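Local atomic coordinates of Pbp related beta-lactamase (Pyrococcus abyssi, PDB entry 2QMI), a protein that probably acts as a serine peptidase of the penicillin-binding protein and beta-lactamase family, assembled as a self-compartmentalizing octamer. Residues A[66-74]-A[258-267]; A[291-301]-A[312-320]. All blocks are in the same frame, centred on the assembly; numbering follows the deposited sequence.

Interaction 1 of 2, residues A[66-74]-A[258-267]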
ATOM      1  N   ALA A  66      -1.332 -15.128  51.302  1.00 20.08           N
ATOM      2  CA  ALA A  66      -1.378 -16.419  51.983  1.00 21.62           C
ATOM      3  C   ALA A  66      -0.869 -16.304  53.418  1.00 22.87           C
ATOM      4  O   ALA A  66      -1.370 -16.983  54.316  1.00 23.53           O
ATOM      5  CB  ALA A  66      -0.556 -17.445  51.218  1.00 19.44           C
ATOM      6  N   LEU A  67       0.118 -15.438  53.630  1.00 23.74           N
ATOM      7  CA  LEU A  67       0.681 -15.242  54.956  1.00 25.38           C
ATOM      8  C   LEU A  67      -0.368 -14.605  55.864  1.00 25.59           C
ATOM      9  O   LEU A  67      -0.562 -15.041  57.004  1.00 27.22           O
ATOM     10  CB  LEU A  67       1.930 -14.356  54.876  1.00 24.56           C
ATOM     11  CG  LEU A  67       2.744 -14.156  56.163  1.00 24.99           C
ATOM     12  CD1 LEU A  67       3.225 -15.502  56.704  1.00 23.82           C
ATOM     13  CD2 LEU A  67       3.935 -13.262  55.868  1.00 23.54           C
ATOM     14  N   ALA A  68      -1.042 -13.576  55.360  1.00 25.49           N
ATOM     15  CA  ALA A  68      -2.083 -12.897  56.127  1.00 24.41           C
ATOM     16  C   ALA A  68      -3.109 -13.927  56.588  1.00 24.36           C
ATOM     17  O   ALA A  68      -3.564 -13.900  57.739  1.00 23.40           O
ATOM     18  CB  ALA A  68      -2.759 -11.838  55.275  1.00 24.64           C
ATOM     19  N   ILE A  69      -3.460 -14.835  55.681  1.00 22.72           N
ATOM     20  CA  ILE A  69      -4.424 -15.888  55.970  1.00 22.12           C
ATOM     21  C   ILE A  69      -3.910 -16.799  57.081  1.00 22.85           C
ATOM     22  O   ILE A  69      -4.680 -17.208  57.946  1.00 23.38           O
ATOM     23  CB  ILE A  69      -4.714 -16.751  54.716  1.00 21.73           C
ATOM     24  CG1 ILE A  69      -5.499 -15.936  53.683  1.00 22.59           C
ATOM     25  CG2 ILE A  69      -5.477 -18.011  55.112  1.00 20.56           C
ATOM     26  CD1 ILE A  69      -6.924 -15.553  54.097  1.00 23.84           C
ATOM     27  N   MET A  70      -2.618 -17.126  57.051  1.00 22.04           N
ATOM     28  CA  MET A  70      -2.030 -17.986  58.077  1.00 22.64           C
ATOM     29  C   MET A  70      -2.125 -17.315  59.437  1.00 22.13           C
ATOM     30  O   MET A  70      -2.421 -17.958  60.440  1.00 23.33           O
ATOM     31  CB  MET A  70      -0.554 -18.279  57.772  1.00 22.84           C
ATOM     32  CG  MET A  70      -0.291 -19.136  56.534  1.00 23.63           C
ATOM     33  SD  MET A  70      -0.895 -20.844  56.648  1.00 25.23           S
ATOM     34  CE  MET A  70      -2.475 -20.685  55.836  1.00 25.26           C
ATOM     35  N   LYS A  71      -1.870 -16.012  59.462  1.00 23.10           N
ATOM     36  CA  LYS A  71      -1.913 -15.248  60.699  1.00 23.31           C
ATOM     37  C   LYS A  71      -3.306 -15.303  61.319  1.00 23.91           C
ATOM     38  O   LYS A  71      -3.470 -15.702  62.477  1.00 21.94           O
ATOM     39  CB  LYS A  71      -1.520 -13.794  60.431  1.00 24.38           C
ATOM     40  CG  LYS A  71      -1.169 -13.013  61.690  1.00 25.48           C
ATOM     41  CD  LYS A  71      -0.470 -11.710  61.347  1.00 25.67           C
ATOM     42  CE  LYS A  71      -0.078 -10.954  62.601  1.00 27.56           C
ATOM     43  NZ  LYS A  71      -1.280 -10.642  63.419  1.00 28.40           N
ATOM     44  N   LEU A  72      -4.307 -14.918  60.534  1.00 23.68           N
ATOM     45  CA  LEU A  72      -5.683 -14.919  61.005  1.00 23.71           C
ATOM     46  C   LEU A  72      -6.123 -16.308  61.470  1.00 23.94           C
ATOM     47  O   LEU A  72      -6.937 -16.424  62.382  1.00 24.39           O
ATOM     48  CB  LEU A  72      -6.614 -14.404  59.902  1.00 22.59           C
ATOM     49  CG  LEU A  72      -6.359 -12.959  59.460  1.00 23.83           C
ATOM     50  CD1 LEU A  72      -7.199 -12.639  58.232  1.00 23.03           C
ATOM     51  CD2 LEU A  72      -6.676 -12.001  60.610  1.00 23.45           C
ATOM     52  N   VAL A  73      -5.586 -17.356  60.848  1.00 24.24           N
ATOM     53  CA  VAL A  73      -5.932 -18.724  61.237  1.00 26.03           C
ATOM     54  C   VAL A  73      -5.298 -19.045  62.594  1.00 27.81           C
ATOM     55  O   VAL A  73      -5.940 -19.590  63.498  1.00 26.98           O
ATOM     56  CB  VAL A  73      -5.436 -19.737  60.187  1.00 25.02           C
ATOM     57  CG1 VAL A  73      -5.741 -21.161  60.637  1.00 24.06           C
ATOM     58  CG2 VAL A  73      -6.120 -19.456  58.860  1.00 25.33           C
ATOM     59  N   GLU A  74      -4.026 -18.692  62.726  1.00 28.08           N
ATOM     60  CA  GLU A  74      -3.296 -18.912  63.957  1.00 28.65           C
ATOM     61  C   GLU A  74      -3.927 -18.157  65.118  1.00 28.68           C
ATOM     62  O   GLU A  74      -3.827 -18.581  66.266  1.00 29.80           O
ATOM     63  CB  GLU A  74      -1.852 -18.461  63.781  1.00 30.14           C
ATOM     64  CG  GLU A  74      -1.118 -18.266  65.071  1.00 31.46           C
ATOM     65  CD  GLU A  74       0.370 -18.429  64.897  1.00 32.69           C
ATOM     66  OE1 GLU A  74       0.922 -17.848  63.932  1.00 33.16           O
ATOM     67  OE2 GLU A  74       0.982 -19.136  65.725  1.00 32.90           O
ATOM     68  N   ILE A 258       5.738 -12.882  62.395  1.00 28.42           N
ATOM     69  CA  ILE A 258       4.401 -12.801  61.791  1.00 25.92           C
ATOM     70  C   ILE A 258       3.519 -13.990  62.154  1.00 24.59           C
ATOM     71  O   ILE A 258       2.347 -13.824  62.493  1.00 25.29           O
ATOM     72  CB  ILE A 258       4.490 -12.712  60.238  1.00 24.89           C
ATOM     73  CG1 ILE A 258       5.639 -11.783  59.830  1.00 23.84           C
ATOM     74  CG2 ILE A 258       3.161 -12.196  59.658  1.00 22.91           C
ATOM     75  CD1 ILE A 258       5.552 -10.402  60.427  1.00 23.39           C
ATOM     76  N   VAL A 259       4.086 -15.189  62.050  1.00 24.17           N
ATOM     77  CA  VAL A 259       3.376 -16.424  62.373  1.00 22.87           C
ATOM     78  C   VAL A 259       4.374 -17.448  62.894  1.00 23.48           C
ATOM     79  O   VAL A 259       5.579 -17.308  62.687  1.00 21.95           O
ATOM     80  CB  VAL A 259       2.676 -17.051  61.126  1.00 22.43           C
ATOM     81  CG1 VAL A 259       1.665 -16.082  60.536  1.00 21.47           C
ATOM     82  CG2 VAL A 259       3.717 -17.453  60.086  1.00 21.77           C
ATOM     83  N   SER A 260       3.863 -18.478  63.568  1.00 24.64           N
ATOM     84  CA  SER A 260       4.701 -19.555  64.087  1.00 24.62           C
ATOM     85  C   SER A 260       5.260 -20.361  62.914  1.00 24.56           C
ATOM     86  O   SER A 260       4.684 -20.381  61.822  1.00 24.50           O
ATOM     87  CB  SER A 260       3.885 -20.478  64.998  1.00 24.91           C
ATOM     88  OG  SER A 260       3.449 -19.797  66.162  1.00 25.42           O
ATOM     89  N   LYS A 261       6.385 -21.021  63.154  1.00 25.37           N
ATOM     90  CA  LYS A 261       7.066 -21.826  62.151  1.00 26.17           C
ATOM     91  C   LYS A 261       6.192 -22.937  61.597  1.00 27.54           C
ATOM     92  O   LYS A 261       6.356 -23.354  60.447  1.00 28.31           O
ATOM     93  CB  LYS A 261       8.342 -22.420  62.751  1.00 27.39           C
ATOM     94  CG  LYS A 261       8.127 -23.103  64.104  1.00 28.96           C
ATOM     95  CD  LYS A 261       9.458 -23.403  64.786  1.00 30.77           C
ATOM     96  CE  LYS A 261       9.267 -23.697  66.274  1.00 32.03           C
ATOM     97  NZ  LYS A 261       8.390 -24.879  66.492  1.00 33.36           N
ATOM     98  N   GLU A 262       5.268 -23.425  62.412  1.00 28.13           N
ATOM     99  CA  GLU A 262       4.373 -24.487  61.977  1.00 28.74           C
ATOM    100  C   GLU A 262       3.566 -24.006  60.771  1.00 28.44           C
ATOM    101  O   GLU A 262       3.195 -24.796  59.907  1.00 27.58           O
ATOM    102  CB  GLU A 262       3.419 -24.887  63.108  1.00 29.48           C
ATOM    103  CG  GLU A 262       4.070 -25.620  64.288  1.00 31.94           C
ATOM    104  CD  GLU A 262       5.255 -24.875  64.895  1.00 32.98           C
ATOM    105  OE1 GLU A 262       5.167 -23.638  65.098  1.00 33.47           O
ATOM    106  OE2 GLU A 262       6.280 -25.537  65.179  1.00 34.54           O
ATOM    107  N   TYR A 263       3.300 -22.705  60.715  1.00 27.20           N
ATOM    108  CA  TYR A 263       2.531 -22.145  59.608  1.00 28.25           C
ATOM    109  C   TYR A 263       3.372 -21.959  58.353  1.00 27.49           C
ATOM    110  O   TYR A 263       2.913 -22.261  57.243  1.00 26.34           O
ATOM    111  CB  TYR A 263       1.870 -20.831  60.041  1.00 28.24           C
ATOM    112  CG  TYR A 263       0.702 -21.103  60.953  1.00 30.42           C
ATOM    113  CD1 TYR A 263      -0.536 -21.465  60.427  1.00 30.28           C
ATOM    114  CD2 TYR A 263       0.863 -21.132  62.347  1.00 30.93           C
ATOM    115  CE1 TYR A 263      -1.581 -21.860  61.253  1.00 31.36           C
ATOM    116  CE2 TYR A 263      -0.179 -21.529  63.185  1.00 31.38           C
ATOM    117  CZ  TYR A 263      -1.399 -21.894  62.625  1.00 31.76           C
ATOM    118  OH  TYR A 263      -2.438 -22.306  63.421  1.00 32.39           O
ATOM    119  N   ILE A 264       4.603 -21.482  58.526  1.00 26.15           N
ATOM    120  CA  ILE A 264       5.491 -21.297  57.385  1.00 26.03           C
ATOM    121  C   ILE A 264       5.631 -22.638  56.663  1.00 26.51           C
ATOM    122  O   ILE A 264       5.661 -22.702  55.431  1.00 25.84           O
ATOM    123  CB  ILE A 264       6.880 -20.799  57.825  1.00 23.78           C
ATOM    124  CG1 ILE A 264       6.750 -19.405  58.438  1.00 23.37           C
ATOM    125  CG2 ILE A 264       7.826 -20.766  56.638  1.00 23.09           C
ATOM    126  CD1 ILE A 264       8.076 -18.751  58.795  1.00 23.67           C
ATOM    127  N   GLU A 265       5.683 -23.714  57.441  1.00 28.47           N
ATOM    128  CA  GLU A 265       5.810 -25.051  56.878  1.00 29.03           C
ATOM    129  C   GLU A 265       4.550 -25.474  56.143  1.00 27.92           C
ATOM    130  O   GLU A 265       4.602 -26.281  55.214  1.00 26.65           O
ATOM    131  CB  GLU A 265       6.139 -26.049  57.982  1.00 32.52           C
ATOM    132  CG  GLU A 265       7.621 -26.077  58.304  1.00 38.69           C
ATOM    133  CD  GLU A 265       7.913 -26.778  59.604  1.00 41.83           C
ATOM    134  OE1 GLU A 265       7.317 -27.862  59.846  1.00 43.37           O
ATOM    135  OE2 GLU A 265       8.750 -26.248  60.377  1.00 43.71           O
ATOM    136  N   LYS A 266       3.414 -24.930  56.559  1.00 27.46           N
ATOM    137  CA  LYS A 266       2.160 -25.256  55.895  1.00 27.42           C
ATOM    138  C   LYS A 266       2.198 -24.662  54.489  1.00 26.07           C
ATOM    139  O   LYS A 266       1.765 -25.287  53.526  1.00 26.15           O
ATOM    140  CB  LYS A 266       0.969 -24.674  56.665  1.00 28.31           C
ATOM    141  CG  LYS A 266       0.551 -25.477  57.889  1.00 30.02           C
ATOM    142  CD  LYS A 266      -0.820 -25.031  58.404  1.00 30.44           C
ATOM    143  CE  LYS A 266      -1.232 -25.828  59.634  1.00 30.16           C
ATOM    144  NZ  LYS A 266      -0.248 -25.679  60.742  1.00 31.24           N
ATOM    145  N   MET A 267       2.736 -23.451  54.386  1.00 24.82           N
ATOM    146  CA  MET A 267       2.830 -22.749  53.112  1.00 23.69           C
ATOM    147  C   MET A 267       3.807 -23.405  52.141  1.00 22.71           C
ATOM    148  O   MET A 267       3.628 -23.313  50.927  1.00 23.28           O
ATOM    149  CB  MET A 267       3.244 -21.292  53.349  1.00 22.01           C
ATOM    150  CG  MET A 267       2.237 -20.492  54.161  1.00 22.91           C
ATOM    151  SD  MET A 267       2.790 -18.808  54.528  1.00 22.21           S
ATOM    152  CE  MET A 267       2.796 -18.097  52.878  1.00 22.55           C
TER
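Glu74 closes one end of this contact by gripping Ser260 with both carboxylate oxygens. CG is anti to the backbone N (chi1 163°), and the extended chain carries the carboxylate across to the loop before helix 261-267. Glu74 OE1 accepts Ser260 N at 3.0 Å, and Glu74 OE2 accepts Ser260 OG at 2.6 Å. Each oxygen uses its syn lone pair. Ser260 is the N-cap residue, but its hydroxyl turns to Glu74 and not to the helix. On the way, Glu74 CB passes over a face of the Tyr263 ring, 3.9 Å from the centroid.

Met70 approaches the same ring in its plane, with SD 3.8 Å from Tyr263 CD1: a Met-aromatic contact at the edge. Its chain bends at chi2 (-66°), which turns the sulfur to that edge. Met70 CG lies 3.7 Å from Met267 SD, the two thioether chains running antiparallel, one alongside the other. Met267 CE ends 3.8 Å from Ala66 CB. Val259 CG1 rests on Lys71 CA, while its CG2 meets Leu67 CD1. Tyr251 of helix 241-252 also packs on Leu67 and Met267.

The two bonds should fix the carboxylate's rotation, and the nearby helix start would probably stabilise its ionised form.

Interaction 2 of 2, residues A[291-301]-A[312-320]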
ATOM      1  N   TYR A 291       9.343 -26.882  44.440  1.00 24.08           N
ATOM      2  CA  TYR A 291      10.260 -27.584  43.530  1.00 24.70           C
ATOM      3  C   TYR A 291      11.071 -28.625  44.319  1.00 24.37           C
ATOM      4  O   TYR A 291      12.141 -28.314  44.831  1.00 23.80           O
ATOM      5  CB  TYR A 291      11.252 -26.599  42.895  1.00 25.08           C
ATOM      6  CG  TYR A 291      10.665 -25.386  42.190  1.00 24.79           C
ATOM      7  CD1 TYR A 291      10.563 -25.337  40.793  1.00 23.57           C
ATOM      8  CD2 TYR A 291      10.300 -24.247  42.914  1.00 24.93           C
ATOM      9  CE1 TYR A 291      10.121 -24.177  40.141  1.00 22.55           C
ATOM     10  CE2 TYR A 291       9.857 -23.080  42.271  1.00 22.46           C
ATOM     11  CZ  TYR A 291       9.774 -23.053  40.894  1.00 22.63           C
ATOM     12  OH  TYR A 291       9.365 -21.895  40.278  1.00 21.36           O
ATOM     13  N   PRO A 292      10.577 -29.869  44.424  1.00 24.63           N
ATOM     14  CA  PRO A 292      11.301 -30.908  45.168  1.00 24.26           C
ATOM     15  C   PRO A 292      12.595 -31.462  44.546  1.00 25.43           C
ATOM     16  O   PRO A 292      13.461 -31.964  45.261  1.00 25.90           O
ATOM     17  CB  PRO A 292      10.240 -31.988  45.364  1.00 21.84           C
ATOM     18  CG  PRO A 292       9.378 -31.835  44.150  1.00 22.61           C
ATOM     19  CD  PRO A 292       9.233 -30.340  44.043  1.00 22.19           C
ATOM     20  N   ASN A 293      12.731 -31.355  43.229  1.00 26.07           N
ATOM     21  CA  ASN A 293      13.911 -31.868  42.534  1.00 27.23           C
ATOM     22  C   ASN A 293      14.716 -30.782  41.816  1.00 26.36           C
ATOM     23  O   ASN A 293      14.989 -30.893  40.622  1.00 26.22           O
ATOM     24  CB  ASN A 293      13.475 -32.929  41.522  1.00 28.83           C
ATOM     25  CG  ASN A 293      12.695 -34.057  42.168  1.00 31.74           C
ATOM     26  OD1 ASN A 293      11.665 -34.501  41.649  1.00 32.39           O
ATOM     27  ND2 ASN A 293      13.188 -34.536  43.309  1.00 33.09           N
ATOM     28  N   PHE A 294      15.099 -29.739  42.544  1.00 26.04           N
ATOM     29  CA  PHE A 294      15.866 -28.644  41.952  1.00 25.78           C
ATOM     30  C   PHE A 294      17.357 -28.785  42.244  1.00 26.98           C
ATOM     31  O   PHE A 294      17.852 -28.241  43.234  1.00 27.05           O
ATOM     32  CB  PHE A 294      15.381 -27.298  42.494  1.00 23.82           C
ATOM     33  CG  PHE A 294      16.139 -26.119  41.949  1.00 22.87           C
ATOM     34  CD1 PHE A 294      15.964 -25.710  40.631  1.00 22.19           C
ATOM     35  CD2 PHE A 294      17.043 -25.428  42.750  1.00 22.26           C
ATOM     36  CE1 PHE A 294      16.677 -24.631  40.116  1.00 21.95           C
ATOM     37  CE2 PHE A 294      17.764 -24.347  42.244  1.00 22.99           C
ATOM     38  CZ  PHE A 294      17.578 -23.949  40.922  1.00 21.81           C
ATOM     39  N   LEU A 295      18.072 -29.505  41.381  1.00 26.70           N
ATOM     40  CA  LEU A 295      19.506 -29.703  41.566  1.00 27.15           C
ATOM     41  C   LEU A 295      19.786 -30.319  42.929  1.00 27.45           C
ATOM     42  O   LEU A 295      20.658 -29.858  43.663  1.00 27.96           O
ATOM     43  CB  LEU A 295      20.255 -28.366  41.430  1.00 25.89           C
ATOM     44  CG  LEU A 295      20.347 -27.763  40.020  1.00 27.32           C
ATOM     45  CD1 LEU A 295      18.951 -27.495  39.491  1.00 27.49           C
ATOM     46  CD2 LEU A 295      21.163 -26.469  40.045  1.00 26.56           C
ATOM     47  N   GLY A 296      19.032 -31.363  43.261  1.00 28.18           N
ATOM     48  CA  GLY A 296      19.206 -32.039  44.535  1.00 28.84           C
ATOM     49  C   GLY A 296      18.757 -31.253  45.756  1.00 29.56           C
ATOM     50  O   GLY A 296      19.123 -31.599  46.877  1.00 30.16           O
ATOM     51  N   GLU A 297      17.974 -30.195  45.551  1.00 29.94           N
ATOM     52  CA  GLU A 297      17.482 -29.381  46.660  1.00 28.63           C
ATOM     53  C   GLU A 297      15.975 -29.138  46.555  1.00 28.66           C
ATOM     54  O   GLU A 297      15.365 -29.356  45.497  1.00 28.43           O
ATOM     55  CB  GLU A 297      18.182 -28.024  46.667  1.00 29.34           C
ATOM     56  CG  GLU A 297      19.697 -28.068  46.716  1.00 30.43           C
ATOM     57  CD  GLU A 297      20.228 -28.682  47.999  1.00 30.83           C
ATOM     58  OE1 GLU A 297      19.562 -28.566  49.056  1.00 31.14           O
ATOM     59  OE2 GLU A 297      21.328 -29.269  47.951  1.00 31.66           O
ATOM     60  N   LYS A 298      15.372 -28.698  47.657  1.00 27.90           N
ATOM     61  CA  LYS A 298      13.945 -28.376  47.658  1.00 27.40           C
ATOM     62  C   LYS A 298      13.851 -26.860  47.491  1.00 26.04           C
ATOM     63  O   LYS A 298      14.276 -26.106  48.369  1.00 25.99           O
ATOM     64  CB  LYS A 298      13.274 -28.778  48.973  1.00 27.99           C
ATOM     65  CG  LYS A 298      11.753 -28.611  48.931  1.00 28.57           C
ATOM     66  CD  LYS A 298      11.112 -28.638  50.313  1.00 28.62           C
ATOM     67  CE  LYS A 298       9.595 -28.510  50.202  1.00 27.92           C
ATOM     68  NZ  LYS A 298       8.924 -28.419  51.533  1.00 27.22           N
ATOM     69  N   LEU A 299      13.307 -26.423  46.358  1.00 25.15           N
ATOM     70  CA  LEU A 299      13.167 -24.998  46.064  1.00 24.11           C
ATOM     71  C   LEU A 299      11.754 -24.467  46.320  1.00 23.19           C
ATOM     72  O   LEU A 299      10.758 -25.153  46.091  1.00 22.80           O
ATOM     73  CB  LEU A 299      13.549 -24.733  44.599  1.00 23.87           C
ATOM     74  CG  LEU A 299      13.409 -23.306  44.052  1.00 23.66           C
ATOM     75  CD1 LEU A 299      14.433 -22.398  44.701  1.00 24.20           C
ATOM     76  CD2 LEU A 299      13.606 -23.322  42.540  1.00 25.36           C
ATOM     77  N   VAL A 300      11.675 -23.231  46.798  1.00 23.89           N
ATOM     78  CA  VAL A 300      10.385 -22.606  47.056  1.00 23.05           C
ATOM     79  C   VAL A 300      10.424 -21.216  46.444  1.00 23.13           C
ATOM     80  O   VAL A 300      11.345 -20.445  46.705  1.00 22.97           O
ATOM     81  CB  VAL A 300      10.095 -22.504  48.571  1.00 22.64           C
ATOM     82  CG1 VAL A 300       8.754 -21.826  48.800  1.00 24.20           C
ATOM     83  CG2 VAL A 300      10.081 -23.900  49.192  1.00 23.81           C
ATOM     84  N   GLY A 301       9.434 -20.903  45.617  1.00 22.68           N
ATOM     85  CA  GLY A 301       9.402 -19.598  44.985  1.00 22.32           C
ATOM     86  C   GLY A 301       8.110 -19.349  44.230  1.00 23.08           C
ATOM     87  O   GLY A 301       7.209 -20.194  44.222  1.00 22.37           O
ATOM     88  N   TYR A 312      10.458 -12.474  40.305  1.00 19.22           N
ATOM     89  CA  TYR A 312      10.560 -13.809  40.873  1.00 19.52           C
ATOM     90  C   TYR A 312      11.342 -13.773  42.184  1.00 20.33           C
ATOM     91  O   TYR A 312      12.287 -13.001  42.334  1.00 20.50           O
ATOM     92  CB  TYR A 312      11.277 -14.753  39.909  1.00 19.31           C
ATOM     93  CG  TYR A 312      11.309 -16.188  40.377  1.00 18.45           C
ATOM     94  CD1 TYR A 312      10.204 -17.023  40.199  1.00 19.21           C
ATOM     95  CD2 TYR A 312      12.436 -16.710  41.016  1.00 18.19           C
ATOM     96  CE1 TYR A 312      10.220 -18.342  40.639  1.00 19.74           C
ATOM     97  CE2 TYR A 312      12.462 -18.027  41.463  1.00 19.55           C
ATOM     98  CZ  TYR A 312      11.353 -18.839  41.270  1.00 19.97           C
ATOM     99  OH  TYR A 312      11.371 -20.148  41.697  1.00 21.36           O
ATOM    100  N   ILE A 313      10.923 -14.597  43.136  1.00 19.54           N
ATOM    101  CA  ILE A 313      11.615 -14.708  44.407  1.00 19.99           C
ATOM    102  C   ILE A 313      11.682 -16.202  44.660  1.00 20.97           C
ATOM    103  O   ILE A 313      10.779 -16.940  44.270  1.00 21.05           O
ATOM    104  CB  ILE A 313      10.864 -14.019  45.602  1.00 20.02           C
ATOM    105  CG1 ILE A 313       9.547 -14.741  45.891  1.00 18.86           C
ATOM    106  CG2 ILE A 313      10.645 -12.534  45.309  1.00 19.28           C
ATOM    107  CD1 ILE A 313       8.887 -14.296  47.182  1.00 18.02           C
ATOM    108  N   GLY A 314      12.765 -16.644  45.282  1.00 21.43           N
ATOM    109  CA  GLY A 314      12.926 -18.055  45.571  1.00 21.62           C
ATOM    110  C   GLY A 314      13.969 -18.241  46.655  1.00 22.20           C
ATOM    111  O   GLY A 314      14.850 -17.401  46.835  1.00 22.21           O
ATOM    112  N   TYR A 315      13.866 -19.340  47.386  1.00 22.44           N
ATOM    113  CA  TYR A 315      14.809 -19.627  48.453  1.00 23.28           C
ATOM    114  C   TYR A 315      14.885 -21.125  48.723  1.00 23.48           C
ATOM    115  O   TYR A 315      13.967 -21.880  48.411  1.00 23.02           O
ATOM    116  CB  TYR A 315      14.403 -18.882  49.736  1.00 23.88           C
ATOM    117  CG  TYR A 315      13.048 -19.279  50.304  1.00 24.45           C
ATOM    118  CD1 TYR A 315      11.854 -18.873  49.690  1.00 24.64           C
ATOM    119  CD2 TYR A 315      12.960 -20.082  51.439  1.00 23.26           C
ATOM    120  CE1 TYR A 315      10.608 -19.262  50.197  1.00 22.71           C
ATOM    121  CE2 TYR A 315      11.727 -20.477  51.951  1.00 23.61           C
ATOM    122  CZ  TYR A 315      10.553 -20.067  51.326  1.00 24.01           C
ATOM    123  OH  TYR A 315       9.340 -20.486  51.837  1.00 22.92           O
ATOM    124  N   ILE A 316      16.002 -21.548  49.297  1.00 24.53           N
ATOM    125  CA  ILE A 316      16.209 -22.947  49.625  1.00 25.41           C
ATOM    126  C   ILE A 316      16.590 -22.980  51.099  1.00 26.19           C
ATOM    127  O   ILE A 316      17.759 -22.843  51.451  1.00 25.29           O
ATOM    128  CB  ILE A 316      17.329 -23.551  48.747  1.00 26.08           C
ATOM    129  CG1 ILE A 316      16.922 -23.437  47.272  1.00 25.68           C
ATOM    130  CG2 ILE A 316      17.581 -25.011  49.140  1.00 23.95           C
ATOM    131  CD1 ILE A 316      17.931 -23.986  46.284  1.00 28.18           C
ATOM    132  N   PRO A 317      15.586 -23.142  51.983  1.00 27.67           N
ATOM    133  CA  PRO A 317      15.739 -23.193  53.442  1.00 28.27           C
ATOM    134  C   PRO A 317      16.874 -24.097  53.891  1.00 29.06           C
ATOM    135  O   PRO A 317      17.641 -23.736  54.784  1.00 28.81           O
ATOM    136  CB  PRO A 317      14.382 -23.705  53.912  1.00 27.54           C
ATOM    137  CG  PRO A 317      13.460 -23.154  52.907  1.00 27.85           C
ATOM    138  CD  PRO A 317      14.189 -23.429  51.613  1.00 27.36           C
ATOM    139  N   GLU A 318      16.969 -25.271  53.274  1.00 29.35           N
ATOM    140  CA  GLU A 318      18.024 -26.227  53.607  1.00 30.89           C
ATOM    141  C   GLU A 318      19.424 -25.625  53.547  1.00 29.97           C
ATOM    142  O   GLU A 318      20.237 -25.846  54.438  1.00 30.50           O
ATOM    143  CB  GLU A 318      17.968 -27.430  52.662  1.00 33.47           C
ATOM    144  CG  GLU A 318      16.943 -28.496  53.045  1.00 37.14           C
ATOM    145  CD  GLU A 318      17.379 -29.311  54.246  1.00 39.29           C
ATOM    146  OE1 GLU A 318      16.674 -30.296  54.578  1.00 40.63           O
ATOM    147  OE2 GLU A 318      18.422 -28.969  54.857  1.00 40.10           O
ATOM    148  N   LYS A 319      19.705 -24.878  52.484  1.00 29.13           N
ATOM    149  CA  LYS A 319      21.016 -24.264  52.293  1.00 27.74           C
ATOM    150  C   LYS A 319      21.022 -22.803  52.719  1.00 26.79           C
ATOM    151  O   LYS A 319      22.035 -22.117  52.599  1.00 27.07           O
ATOM    152  CB  LYS A 319      21.426 -24.367  50.819  1.00 28.16           C
ATOM    153  CG  LYS A 319      21.764 -25.781  50.354  1.00 28.94           C
ATOM    154  CD  LYS A 319      23.059 -26.287  51.005  1.00 30.70           C
ATOM    155  CE  LYS A 319      23.389 -27.720  50.584  1.00 31.30           C
ATOM    156  NZ  LYS A 319      22.353 -28.703  51.053  1.00 33.26           N
ATOM    157  N   LYS A 320      19.876 -22.335  53.203  1.00 25.95           N
ATOM    158  CA  LYS A 320      19.715 -20.957  53.649  1.00 25.90           C
ATOM    159  C   LYS A 320      20.087 -19.902  52.612  1.00 25.08           C
ATOM    160  O   LYS A 320      20.720 -18.898  52.925  1.00 24.75           O
ATOM    161  CB  LYS A 320      20.498 -20.730  54.939  1.00 27.35           C
ATOM    162  CG  LYS A 320      19.790 -21.311  56.155  1.00 29.47           C
ATOM    163  CD  LYS A 320      20.539 -21.018  57.438  1.00 33.51           C
ATOM    164  CE  LYS A 320      21.892 -21.733  57.458  1.00 34.66           C
ATOM    165  NZ  LYS A 320      22.615 -21.467  58.731  1.00 36.10           N
TER
HETATM  166  O   HOH W   1      15.198 -26.645  51.204  1.00 21.76           O
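Val300 and Tyr315 form a hydrogen-bonded pair of an antiparallel beta hairpin, strands 297-305 and 310-316, in the central sheet of the penicillin-binding protein and serine beta-lactamase fold. Val300 N reaches Tyr315 O at 3.1 Å, and Tyr315 N reaches Val300 O at 2.8 Å. The two side chains leave the same face of the sheet and run abreast. Tyr315 CG is flanked by both the backbone N and C (chi1 62°), which folds the ring along its neighbour. Val300 CB is then over the ring face, 4.0 Å from the centroid of the Tyr315 ring, a CH-pi contact. The phenol oxygen of Tyr315 bonds to Glu268.

Ile316 spreads its branches over several groups. Ile316 CD1 meets the edge of the Phe294 ring, 3.9 Å from Phe294 CD2 and near the ring plane. Ile316 CG1 is 3.7 Å from Leu299 CD1, and Ile316 CG2 lies beside Glu297 CB. The other branch of Leu299, CD2, lies over the centre of one Phe294 face, so the ring is met at both face and edge.

The phenols of Tyr291 and Tyr312 reach toward each other. A weak bond runs from Tyr312 OH to Tyr291 OH at 3.0 Å, with the acceptor at the edge of the Tyr312 ring. Gly301 faces Gly314 in the next, non-hydrogen-bonded pair, and the bare backbones come close together.

Glu297 and Lys319 meet nearly perpendicular in a weak salt bridge. Lys319 NZ is shared between both carboxylate oxygens, 3.3 Å from Glu297 OE2 and slightly farther from Glu297 OE1. Nearby, one water donates to Lys298 O at 3.0 Å and accepts from Glu318 N.

Overall arrangement
After an N-terminal helix and the first strands, 21-28 and 31-38, the chain reaches helix 61-74, which supplies 66-74. An excursion of 183 residues, about a third of it helix and little of it strand, ends when 258-267 returns and closes interaction 1. The chain then rejoins the antiparallel sheet that strands 21-28 and 31-38 had begun. Segment 291-301 leads into strand 297-305, and 312-320 follows after ten residues, the strand ends and their turn, closing the hairpin of interaction 2. The contacts are in series and neither nest nor cross. Interaction 1 joins helix 61-74 to helix 261-267 and the loop before it; interaction 2 joins neighbouring strands. Helix 241-252 packs against both.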